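Local coordinates for periplasmic binding protein (Roseiflexus sp. RS-1, PDB 5GJ3) that binds heme, two molecules in this form, and probably delivers it in the periplasm to the bacterial heme-uptake system, at residues A[7-12]-A[46-51]; A[13-18]-A[102-107]; A[66-71]-A[106-111]; A[96-101]-A[244-249]. All blocks are in the same frame, centred on the assembly; numbering follows the deposited sequence.

Contact 1 (A[7-12]-A[46-51]); sequences RIVSLN and PNIGYQ. With HEM (protoporphyrin IX containing Fe), chain B.
N12 and Q51 meet amide to amide: N12 ND2 donates to Q51 OE1 over 2.9 Å, and an N-H...O angle of 168° makes the bond nearly straight. Q51 OE1 lies in the amide plane of N12, while the donor is tilted off the carbonyl plane of Q51, the two planes being 44° apart. N12 is also held at its other end, where OD1 accepts from the backbone N of D70. With its oxygen engaged, Q51 turns NE2 to Y50 OH at 3.1 Å, so both ends of this amide are used and its rotation is fixed. CG of Q51 stands between backbone N and carbonyl carbon (chi1 69°), which brings CG over one face of the Y50 ring near its rim, with heme C1A near the rim of the opposite face. Towards the sheet, I48 CD1 touches V9 CG1 at 3.6 Å and L11 CD2 at 3.7 Å, the I48 and L11 side chains crossing at about a right angle. All three also touch I59. Y50 OH binds the heme iron at 1.9 Å; Q51, itself in the heme pocket, bonds to this axial ligand, and N12 stands behind it in the second shell of a tyrosine-ligated heme site.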
# COMPACT_ATOMS: atom_id res chain seq x y z
N ARG A 7 13.51 -0.86 -22.21
CA ARG A 7 14.15 -1.33 -20.97
C ARG A 7 13.71 -0.38 -19.84
O ARG A 7 14.21 0.74 -19.72
CB ARG A 7 15.68 -1.34 -21.09
CG ARG A 7 16.24 -2.35 -22.15
CD ARG A 7 17.75 -2.19 -22.31
NE ARG A 7 18.47 -2.55 -21.08
CZ ARG A 7 18.58 -3.82 -20.64
NH1 ARG A 7 18.06 -4.81 -21.34
NH2 ARG A 7 19.20 -4.09 -19.51
N ILE A 8 12.75 -0.84 -19.07
CA ILE A 8 12.10 -0.03 -18.03
C ILE A 8 12.70 -0.33 -16.66
O ILE A 8 12.84 -1.54 -16.24
CB ILE A 8 10.58 -0.32 -18.00
CG1 ILE A 8 9.96 -0.23 -19.43
CG2 ILE A 8 9.83 0.65 -17.04
CD1 ILE A 8 8.48 -0.59 -19.45
N VAL A 9 13.08 0.75 -15.98
CA VAL A 9 13.44 0.71 -14.60
C VAL A 9 12.30 1.41 -13.85
O VAL A 9 11.96 2.58 -14.12
CB VAL A 9 14.80 1.35 -14.27
CG1 VAL A 9 15.01 1.29 -12.73
CG2 VAL A 9 15.95 0.60 -14.96
N SER A 10 11.67 0.66 -12.96
CA SER A 10 10.52 1.14 -12.22
C SER A 10 10.95 1.49 -10.78
O SER A 10 11.56 0.66 -10.06
CB SER A 10 9.44 0.08 -12.24
OG SER A 10 8.41 0.48 -11.35
N LEU A 11 10.65 2.71 -10.33
CA LEU A 11 11.18 3.19 -9.06
C LEU A 11 10.36 2.84 -7.77
O LEU A 11 10.86 3.04 -6.65
CB LEU A 11 11.41 4.73 -9.12
CG LEU A 11 12.28 5.20 -10.31
CD1 LEU A 11 12.37 6.71 -10.23
CD2 LEU A 11 13.68 4.58 -10.20
N ASN A 12 9.14 2.36 -7.94
CA ASN A 12 8.27 2.12 -6.78
C ASN A 12 7.55 0.82 -6.96
O ASN A 12 7.16 0.48 -8.08
CB ASN A 12 7.23 3.25 -6.57
CG ASN A 12 7.86 4.59 -6.55
OD1 ASN A 12 8.05 5.22 -7.59
ND2 ASN A 12 8.30 5.00 -5.39
N PRO A 46 17.09 -7.30 -11.24
CA PRO A 46 18.08 -6.55 -10.49
C PRO A 46 17.44 -5.51 -9.51
O PRO A 46 16.35 -4.95 -9.79
CB PRO A 46 18.90 -5.84 -11.59
CG PRO A 46 18.67 -6.64 -12.82
CD PRO A 46 17.38 -7.39 -12.68
N ASN A 47 18.11 -5.27 -8.39
CA ASN A 47 17.62 -4.39 -7.35
C ASN A 47 18.30 -3.08 -7.57
O ASN A 47 19.51 -3.06 -7.76
CB ASN A 47 18.05 -4.90 -5.95
CG ASN A 47 17.75 -3.89 -4.85
OD1 ASN A 47 16.65 -3.35 -4.78
ND2 ASN A 47 18.75 -3.61 -3.99
N ILE A 48 17.56 -1.97 -7.47
CA ILE A 48 18.16 -0.65 -7.64
C ILE A 48 18.15 0.12 -6.29
O ILE A 48 18.52 1.31 -6.24
CB ILE A 48 17.40 0.17 -8.73
CG1 ILE A 48 15.93 0.41 -8.25
CG2 ILE A 48 17.40 -0.64 -10.06
CD1 ILE A 48 15.07 1.33 -9.13
N GLY A 49 17.76 -0.55 -5.21
CA GLY A 49 17.79 0.09 -3.88
C GLY A 49 16.36 0.25 -3.41
O GLY A 49 15.43 -0.12 -4.13
N TYR A 50 16.14 0.80 -2.20
CA TYR A 50 14.77 1.08 -1.73
C TYR A 50 14.20 2.37 -2.45
O TYR A 50 14.94 3.29 -2.73
CB TYR A 50 14.73 1.21 -0.18
CG TYR A 50 13.35 1.57 0.35
CD1 TYR A 50 12.24 0.76 0.11
CD2 TYR A 50 13.15 2.77 1.03
CE1 TYR A 50 10.96 1.13 0.52
CE2 TYR A 50 11.87 3.15 1.49
CZ TYR A 50 10.78 2.33 1.23
OH TYR A 50 9.52 2.72 1.66
N GLN A 51 12.90 2.39 -2.73
CA GLN A 51 12.24 3.54 -3.44
C GLN A 51 12.61 4.95 -2.98
O GLN A 51 12.68 5.85 -3.80
CB GLN A 51 10.71 3.38 -3.48
CG GLN A 51 10.00 3.51 -2.10
CD GLN A 51 8.56 3.04 -2.16
OE1 GLN A 51 7.89 3.10 -3.22
NE2 GLN A 51 8.07 2.54 -1.02
CHA HEM B . 11.70 1.34 4.53
CHB HEM B . 8.37 -1.03 1.89
CHC HEM B . 5.58 2.96 2.39
CHD HEM B . 9.16 5.43 4.53
C1A HEM B . 11.02 0.38 3.82
C2A HEM B . 11.59 -0.87 3.49
C3A HEM B . 10.69 -1.57 2.73
C4A HEM B . 9.54 -0.73 2.61
CMA HEM B . 10.89 -2.96 2.13
CAA HEM B . 12.99 -1.30 3.91
CBA HEM B . 13.97 -0.55 2.98
CGA HEM B . 15.38 -0.46 3.51
O1A HEM B . 15.59 -0.69 4.71
O2A HEM B . 16.36 -0.13 2.80
C1B HEM B . 7.27 -0.14 1.83
C2B HEM B . 5.99 -0.43 1.25
C3B HEM B . 5.20 0.68 1.41
C4B HEM B . 6.05 1.67 2.09
CMB HEM B . 5.57 -1.75 0.62
CAB HEM B . 3.80 0.93 0.99
CBB HEM B . 3.25 0.25 -0.04
C1C HEM B . 6.25 3.96 3.04
C2C HEM B . 5.69 5.17 3.50
C3C HEM B . 6.73 5.89 4.12
C4C HEM B . 7.91 5.07 4.05
CMC HEM B . 4.23 5.56 3.29
CAC HEM B . 6.68 7.24 4.74
CBC HEM B . 5.55 7.93 4.88
C1D HEM B . 10.12 4.44 4.71
C2D HEM B . 11.38 4.76 5.42
C3D HEM B . 12.09 3.63 5.43
C4D HEM B . 11.26 2.63 4.72
CMD HEM B . 11.78 6.10 6.04
CAD HEM B . 13.48 3.42 6.01
CBD HEM B . 14.44 3.39 4.76
CGD HEM B . 14.96 4.74 4.26
O1D HEM B . 15.00 5.73 5.03
O2D HEM B . 15.42 4.91 3.10
NA HEM B . 9.81 0.49 3.22
NB HEM B . 7.26 1.12 2.26
NC HEM B . 7.58 3.92 3.37
ND HEM B . 10.09 3.15 4.25
FE HEM B . 8.74 2.18 3.27

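Contact 2 (A[13-18]-A[102-107]); sequences GDITEI and QQKIRF. With ZN (zinc ion), chain D.
K104 reaches from helix 102-107 to D14 and places NZ 2.6 Å from D14 OD2, a salt bridge. The ammonium meets OD2 on its anti side, 16° out of the carboxylate plane, while the same oxygen binds the zinc ion at 2.1 Å. The lysine chain bends once, at chi3 (-70°), and CD and CE pass beside OD2 on the way. NZ has further partners in D94 OD1 and the carbonyl of G245, so the buried charge is well compensated, and its closeness to zinc-bound carboxylates would tend to stabilise their negative charge. A methionine in place of K104 would probably leave D14 and D94 without their cationic mate beside the metal.

I18 packs against the root of that lysine. Its CD1 meets K104 CB at 3.6 Å, the two side chains crossing at about a right angle, and its CG1 lies 4.2 Å from I105 CG1. I15 adds a looser touch, with CD1 at the edge of the F107 ring, 4.4 Å from CE2.

The helix axes approach to 10.0 Å and cross at -62°, with the I18 and K104 side chains meeting between them. D70, D94 and a water complete the coordination, making this helix pair the flank of a three-aspartate zinc site, with the D14 side chain about 6 Å from a bound heme at the nearest atoms.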
# COMPACT_ATOMS: atom_id res chain seq x y z
N GLY A 13 7.37 0.09 -5.86
CA GLY A 13 6.62 -1.17 -5.92
C GLY A 13 5.24 -1.14 -6.53
O GLY A 13 4.87 -2.06 -7.25
N ASP A 14 4.44 -0.08 -6.26
CA ASP A 14 3.11 0.03 -6.85
C ASP A 14 3.07 0.34 -8.38
O ASP A 14 2.22 -0.18 -9.15
CB ASP A 14 2.26 1.05 -6.05
CG ASP A 14 2.88 2.45 -5.95
OD1 ASP A 14 4.12 2.62 -6.12
OD2 ASP A 14 2.11 3.42 -5.67
N ILE A 15 4.04 1.15 -8.84
CA ILE A 15 4.25 1.37 -10.29
C ILE A 15 4.65 0.06 -11.00
O ILE A 15 4.09 -0.30 -12.04
CB ILE A 15 5.32 2.45 -10.48
CG1 ILE A 15 4.83 3.73 -9.79
CG2 ILE A 15 5.57 2.65 -11.98
CD1 ILE A 15 3.51 4.29 -10.33
N THR A 16 5.58 -0.67 -10.40
CA THR A 16 5.99 -1.98 -10.94
C THR A 16 4.78 -2.92 -11.10
O THR A 16 4.55 -3.49 -12.16
CB THR A 16 7.04 -2.62 -10.04
OG1 THR A 16 8.19 -1.77 -9.96
CG2 THR A 16 7.43 -4.05 -10.50
N GLU A 17 3.97 -3.02 -10.05
CA GLU A 17 2.78 -3.88 -10.06
C GLU A 17 1.86 -3.47 -11.20
O GLU A 17 1.27 -4.31 -11.88
CB GLU A 17 2.04 -3.77 -8.73
CG GLU A 17 0.65 -4.38 -8.78
CD GLU A 17 0.04 -4.63 -7.38
OE1 GLU A 17 0.71 -4.47 -6.33
OE2 GLU A 17 -1.12 -5.04 -7.35
N ILE A 18 1.75 -2.16 -11.42
CA ILE A 18 0.86 -1.66 -12.43
C ILE A 18 1.46 -2.02 -13.85
O ILE A 18 0.71 -2.34 -14.75
CB ILE A 18 0.69 -0.12 -12.33
CG1 ILE A 18 -0.23 0.26 -11.16
CG2 ILE A 18 0.14 0.42 -13.66
CD1 ILE A 18 -0.17 1.75 -10.83
N GLN A 102 -6.51 4.78 -10.29
CA GLN A 102 -6.84 5.18 -11.67
C GLN A 102 -5.80 6.19 -12.27
O GLN A 102 -5.39 6.11 -13.44
CB GLN A 102 -8.28 5.71 -11.66
CG GLN A 102 -8.68 6.74 -12.70
CD GLN A 102 -8.19 8.18 -12.46
OE1 GLN A 102 -7.61 8.79 -13.37
NE2 GLN A 102 -8.43 8.74 -11.25
N GLN A 103 -5.42 7.17 -11.47
CA GLN A 103 -4.44 8.15 -11.92
C GLN A 103 -3.08 7.48 -12.24
O GLN A 103 -2.48 7.77 -13.26
CB GLN A 103 -4.29 9.19 -10.82
CG GLN A 103 -3.71 10.51 -11.21
CD GLN A 103 -3.72 11.38 -9.97
OE1 GLN A 103 -2.67 11.78 -9.46
NE2 GLN A 103 -4.92 11.58 -9.40
N LYS A 104 -2.60 6.59 -11.37
CA LYS A 104 -1.31 5.95 -11.61
C LYS A 104 -1.36 5.00 -12.80
O LYS A 104 -0.37 4.86 -13.60
CB LYS A 104 -0.82 5.21 -10.35
CG LYS A 104 -0.39 6.19 -9.23
CD LYS A 104 0.14 5.45 -7.99
CE LYS A 104 -0.91 4.71 -7.22
NZ LYS A 104 -0.41 4.12 -5.90
N ILE A 105 -2.52 4.34 -12.94
CA ILE A 105 -2.71 3.42 -14.08
C ILE A 105 -2.65 4.18 -15.41
O ILE A 105 -1.91 3.76 -16.31
CB ILE A 105 -4.01 2.58 -13.96
CG1 ILE A 105 -3.85 1.53 -12.85
CG2 ILE A 105 -4.36 1.90 -15.29
CD1 ILE A 105 -5.19 1.06 -12.33
N ARG A 106 -3.38 5.30 -15.50
CA ARG A 106 -3.33 6.14 -16.73
C ARG A 106 -1.94 6.70 -17.02
O ARG A 106 -1.52 6.78 -18.20
CB ARG A 106 -4.38 7.27 -16.68
CG ARG A 106 -5.81 6.73 -16.62
CD ARG A 106 -6.87 7.84 -16.60
NE ARG A 106 -8.11 7.27 -17.09
CZ ARG A 106 -9.23 7.08 -16.38
NH1 ARG A 106 -9.31 7.49 -15.11
NH2 ARG A 106 -10.30 6.53 -16.95
N PHE A 107 -1.22 7.08 -15.95
CA PHE A 107 0.14 7.60 -16.09
C PHE A 107 1.09 6.55 -16.71
O PHE A 107 1.82 6.84 -17.68
CB PHE A 107 0.65 8.09 -14.73
CG PHE A 107 2.15 8.10 -14.58
CD1 PHE A 107 2.91 9.14 -15.14
CD2 PHE A 107 2.79 7.13 -13.79
CE1 PHE A 107 4.32 9.21 -14.94
CE2 PHE A 107 4.17 7.19 -13.56
CZ PHE A 107 4.97 8.24 -14.15
ZN ZN D . 3.31 5.00 -4.90
O HOH W 1 4.98 4.71 -3.93

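Contact 3 (A[66-71]-A[106-111]); sequences LVIGDE and RFVAQA. With ZN (zinc ion), chain D.
I68 and F107 form the tight centre of the apolar contact. I68 CG1 comes 3.3 Å from F107 CZ, the isoleucine and the phenylalanine approaching from opposite directions, with the ring met obliquely. In I68, CG1 is anti to the backbone N (chi1 -172°), which extends the branch toward the helix. Its tip, CD1, then rests against one turn of that helix, 3.7 Å from A111 CB and 4.0 Å from V108 CG2. L66 continues the row more loosely, its CD2 lying 4.4 Å from A111 CB. An alanine in place of I68 is likely to open a gap beside the F107 ring and leave V108 without its apolar partner on the strand, with A111 left to the looser touch of L66.

Strand 66-70 runs 172° from helix 106-111, with axes 10.0 Å apart: the antiparallel strand-helix layering of an open alpha/beta sandwich, in which the helix covers one face of a parallel sheet. Helix 13-21 shares that face, I15 and I19 touching I68 and I18 and I19 touching V108.

The polar approach is of another kind. The carbonyl oxygen of G69 comes 3.5 Å from F107 CE2, also obliquely to the ring.

Metal binding follows at the strand's end, where D70 OD2 holds the zinc ion at 2.0 Å; D70 OD1 accepts from the backbone N of A72, which steadies the carboxylate.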
# COMPACT_ATOMS: atom_id res chain seq x y z
N LEU A 66 13.77 3.93 -20.26
CA LEU A 66 12.76 4.71 -19.54
C LEU A 66 12.82 4.42 -18.04
O LEU A 66 12.87 3.24 -17.61
CB LEU A 66 11.35 4.38 -20.03
CG LEU A 66 10.11 4.91 -19.30
CD1 LEU A 66 9.96 6.45 -19.47
CD2 LEU A 66 8.88 4.17 -19.85
N VAL A 67 12.71 5.49 -17.25
CA VAL A 67 12.60 5.35 -15.80
C VAL A 67 11.34 6.00 -15.36
O VAL A 67 11.09 7.17 -15.68
CB VAL A 67 13.82 6.01 -15.09
CG1 VAL A 67 13.70 5.97 -13.57
CG2 VAL A 67 15.15 5.35 -15.55
N ILE A 68 10.52 5.25 -14.62
CA ILE A 68 9.23 5.68 -14.22
C ILE A 68 9.00 5.44 -12.71
O ILE A 68 9.40 4.40 -12.16
CB ILE A 68 8.15 5.02 -15.14
CG1 ILE A 68 6.77 5.58 -14.89
CG2 ILE A 68 8.01 3.50 -14.97
CD1 ILE A 68 5.78 5.11 -15.96
N GLY A 69 8.34 6.38 -12.04
CA GLY A 69 8.09 6.24 -10.56
C GLY A 69 7.02 7.24 -10.13
O GLY A 69 6.39 7.90 -10.97
N ASP A 70 6.77 7.34 -8.84
CA ASP A 70 5.82 8.32 -8.39
C ASP A 70 6.49 9.11 -7.28
O ASP A 70 7.72 8.97 -7.06
CB ASP A 70 4.49 7.67 -8.01
CG ASP A 70 4.60 6.78 -6.78
OD1 ASP A 70 5.49 6.94 -5.91
OD2 ASP A 70 3.74 5.90 -6.67
N GLU A 71 5.73 9.98 -6.64
CA GLU A 71 6.30 10.96 -5.70
C GLU A 71 7.06 10.37 -4.50
O GLU A 71 7.84 11.10 -3.90
CB GLU A 71 5.23 11.97 -5.19
CG GLU A 71 4.10 11.32 -4.38
CD GLU A 71 3.07 12.34 -3.88
OE1 GLU A 71 2.02 12.60 -4.54
OE2 GLU A 71 3.33 12.91 -2.80
N ARG A 106 -3.38 5.30 -15.50
CA ARG A 106 -3.33 6.14 -16.73
C ARG A 106 -1.94 6.70 -17.02
O ARG A 106 -1.52 6.78 -18.20
CB ARG A 106 -4.38 7.27 -16.68
CG ARG A 106 -5.81 6.73 -16.62
CD ARG A 106 -6.87 7.84 -16.60
NE ARG A 106 -8.11 7.27 -17.09
CZ ARG A 106 -9.23 7.08 -16.38
NH1 ARG A 106 -9.31 7.49 -15.11
NH2 ARG A 106 -10.30 6.53 -16.95
N PHE A 107 -1.22 7.08 -15.95
CA PHE A 107 0.14 7.60 -16.09
C PHE A 107 1.09 6.55 -16.71
O PHE A 107 1.82 6.84 -17.68
CB PHE A 107 0.65 8.09 -14.73
CG PHE A 107 2.15 8.10 -14.58
CD1 PHE A 107 2.91 9.14 -15.14
CD2 PHE A 107 2.79 7.13 -13.79
CE1 PHE A 107 4.32 9.21 -14.94
CE2 PHE A 107 4.17 7.19 -13.56
CZ PHE A 107 4.97 8.24 -14.15
N VAL A 108 1.06 5.34 -16.18
CA VAL A 108 1.93 4.27 -16.69
C VAL A 108 1.51 3.92 -18.12
O VAL A 108 2.38 3.74 -19.03
CB VAL A 108 1.93 3.03 -15.79
CG1 VAL A 108 2.73 1.87 -16.45
CG2 VAL A 108 2.52 3.33 -14.40
N ALA A 109 0.20 3.81 -18.34
CA ALA A 109 -0.28 3.44 -19.68
C ALA A 109 0.17 4.43 -20.77
O ALA A 109 0.54 3.99 -21.89
CB ALA A 109 -1.80 3.25 -19.74
N GLN A 110 0.10 5.73 -20.45
CA GLN A 110 0.53 6.75 -21.41
C GLN A 110 2.03 6.64 -21.69
O GLN A 110 2.39 6.69 -22.84
CB GLN A 110 0.17 8.21 -21.01
CG GLN A 110 0.50 9.24 -22.14
CD GLN A 110 -0.04 10.67 -21.94
OE1 GLN A 110 -1.01 10.86 -21.23
NE2 GLN A 110 0.58 11.69 -22.60
N ALA A 111 2.87 6.46 -20.65
CA ALA A 111 4.34 6.33 -20.81
C ALA A 111 4.72 5.12 -21.67
O ALA A 111 5.79 5.11 -22.35
CB ALA A 111 5.05 6.23 -19.46
ZN ZN D . 3.31 5.00 -4.90
O HOH W 1 4.98 4.71 -3.93

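Contact 4 (A[96-101]-A[244-249]); sequences PSLDAP and LGMGPR
M246 and P101 make the closest approach: the carbonyl O of M246 lies 3.3 Å from P101 CA, a CA-H...O contact (132° at the hydrogen). P101 CG is 3.5 Å from the same oxygen, so the proline ring lies against the carbonyl, and P101 CB comes 3.7 Å from G247 O. The M246 side chain reaches S97, L98 and A100. Bent at its second torsion (chi2 -62°), it carries SD to 3.9 Å from the carbonyl O of S97 and to 4.3 Å from L98 CD2, with A100 CB packed against M246 CB.

The next shell positions these groups. On one side a type I turn from S97 to A100 leads into the helix, and S97 OG accepts from the backbone N of D99 at 2.9 Å, a capping bond in an ST turn. On the other side the positive phi of M246 (53°) accompanies the carbonyl's turn toward P101; K104 NZ gives a hydrogen bond to G245 O and a weak one to M246 O, and G247 O is held by T250 OG1.

Farther out, M168 of helix 164-171 touches M246, and V125 touches P101. L244 and G245 each touch a bound heme. The contact's centre is about 7 Å from the centre of the chain, consistent with the interlobe region of a periplasmic binding protein whose lobes are joined by a long helix.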
# COMPACT_ATOMS: atom_id res chain seq x y z
N PRO A 96 -3.01 10.20 -0.96
CA PRO A 96 -3.82 9.26 -0.15
C PRO A 96 -5.32 9.41 -0.50
O PRO A 96 -6.06 10.06 0.22
CB PRO A 96 -3.52 9.72 1.28
CG PRO A 96 -3.26 11.20 1.13
CD PRO A 96 -2.50 11.33 -0.16
N SER A 97 -5.74 8.78 -1.59
CA SER A 97 -7.04 9.00 -2.18
C SER A 97 -7.44 7.71 -2.95
O SER A 97 -6.56 7.03 -3.53
CB SER A 97 -6.88 10.15 -3.17
OG SER A 97 -7.90 10.14 -4.14
N LEU A 98 -8.75 7.40 -2.99
CA LEU A 98 -9.24 6.30 -3.81
C LEU A 98 -9.21 6.62 -5.31
O LEU A 98 -9.47 5.75 -6.10
CB LEU A 98 -10.66 5.87 -3.41
CG LEU A 98 -10.71 5.05 -2.12
CD1 LEU A 98 -12.15 4.67 -1.90
CD2 LEU A 98 -9.86 3.82 -2.22
N ASP A 99 -8.91 7.85 -5.68
CA ASP A 99 -8.58 8.20 -7.07
C ASP A 99 -7.12 7.89 -7.53
O ASP A 99 -6.84 7.90 -8.74
CB ASP A 99 -8.81 9.71 -7.27
CG ASP A 99 -10.27 10.05 -7.31
OD1 ASP A 99 -11.09 9.15 -7.60
OD2 ASP A 99 -10.61 11.23 -7.05
N ALA A 100 -6.20 7.68 -6.59
CA ALA A 100 -4.81 7.36 -6.95
C ALA A 100 -4.63 6.11 -7.87
O ALA A 100 -3.85 6.18 -8.83
CB ALA A 100 -3.92 7.25 -5.70
N PRO A 101 -5.35 4.98 -7.61
CA PRO A 101 -5.18 3.79 -8.49
C PRO A 101 -5.38 4.17 -9.98
O PRO A 101 -4.49 3.95 -10.81
CB PRO A 101 -6.27 2.81 -7.99
CG PRO A 101 -6.37 3.16 -6.53
CD PRO A 101 -6.33 4.70 -6.53
N LEU A 244 -1.69 -1.17 1.15
CA LEU A 244 -1.30 0.24 1.13
C LEU A 244 -0.81 0.80 -0.22
O LEU A 244 -0.69 2.04 -0.35
CB LEU A 244 -0.22 0.47 2.20
CG LEU A 244 -0.63 0.16 3.63
CD1 LEU A 244 0.61 0.34 4.49
CD2 LEU A 244 -1.73 1.12 4.10
N GLY A 245 -0.58 -0.08 -1.20
CA GLY A 245 -0.16 0.34 -2.57
C GLY A 245 -1.07 1.24 -3.41
O GLY A 245 -0.57 1.96 -4.30
N MET A 246 -2.38 1.25 -3.15
CA MET A 246 -3.27 2.10 -3.98
C MET A 246 -3.07 1.81 -5.48
O MET A 246 -2.88 2.70 -6.32
CB MET A 246 -3.14 3.58 -3.62
CG MET A 246 -3.74 3.90 -2.24
SD MET A 246 -5.53 3.57 -2.14
CE MET A 246 -5.87 4.53 -0.65
N GLY A 247 -3.08 0.52 -5.78
CA GLY A 247 -2.79 0.05 -7.12
C GLY A 247 -3.93 -0.77 -7.64
O GLY A 247 -5.07 -0.56 -7.21
N PRO A 248 -3.65 -1.69 -8.58
CA PRO A 248 -4.71 -2.41 -9.25
C PRO A 248 -5.53 -3.34 -8.32
O PRO A 248 -6.68 -3.65 -8.65
CB PRO A 248 -3.97 -3.25 -10.32
CG PRO A 248 -2.65 -2.56 -10.50
CD PRO A 248 -2.32 -2.09 -9.09
N ARG A 249 -4.94 -3.74 -7.19
CA ARG A 249 -5.63 -4.62 -6.23
C ARG A 249 -6.40 -3.90 -5.12
O ARG A 249 -6.87 -4.54 -4.17
CB ARG A 249 -4.63 -5.64 -5.63
CG ARG A 249 -4.17 -6.67 -6.69
CD ARG A 249 -3.16 -7.63 -6.05
NE ARG A 249 -1.96 -6.89 -5.65
CZ ARG A 249 -1.07 -7.25 -4.73
NH1 ARG A 249 -1.23 -8.33 -4.00
NH2 ARG A 249 -0.05 -6.46 -4.48

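In the fold
From the N terminus, strand 8-10 is the first anchor: contact 1 closes the excursion through helix 13-21 and strand 28-31, bringing back the heme-binding loop. Contact 2 starts directly after that strand and crosses contact 1, tying helix 13-21 to helix 100-111. Contact 3 opens after contact 1 has closed and ends on the same helix as contact 2, joining it to strand 66-70, a sheet neighbour of strand 8-10. Contact 4 uses the start of that helix and the turn before it, crosses contacts 2 and 3, and closes the longest loop, which holds the second lobe. Contacts 2 and 4 also meet through the E17 to R249 salt bridge.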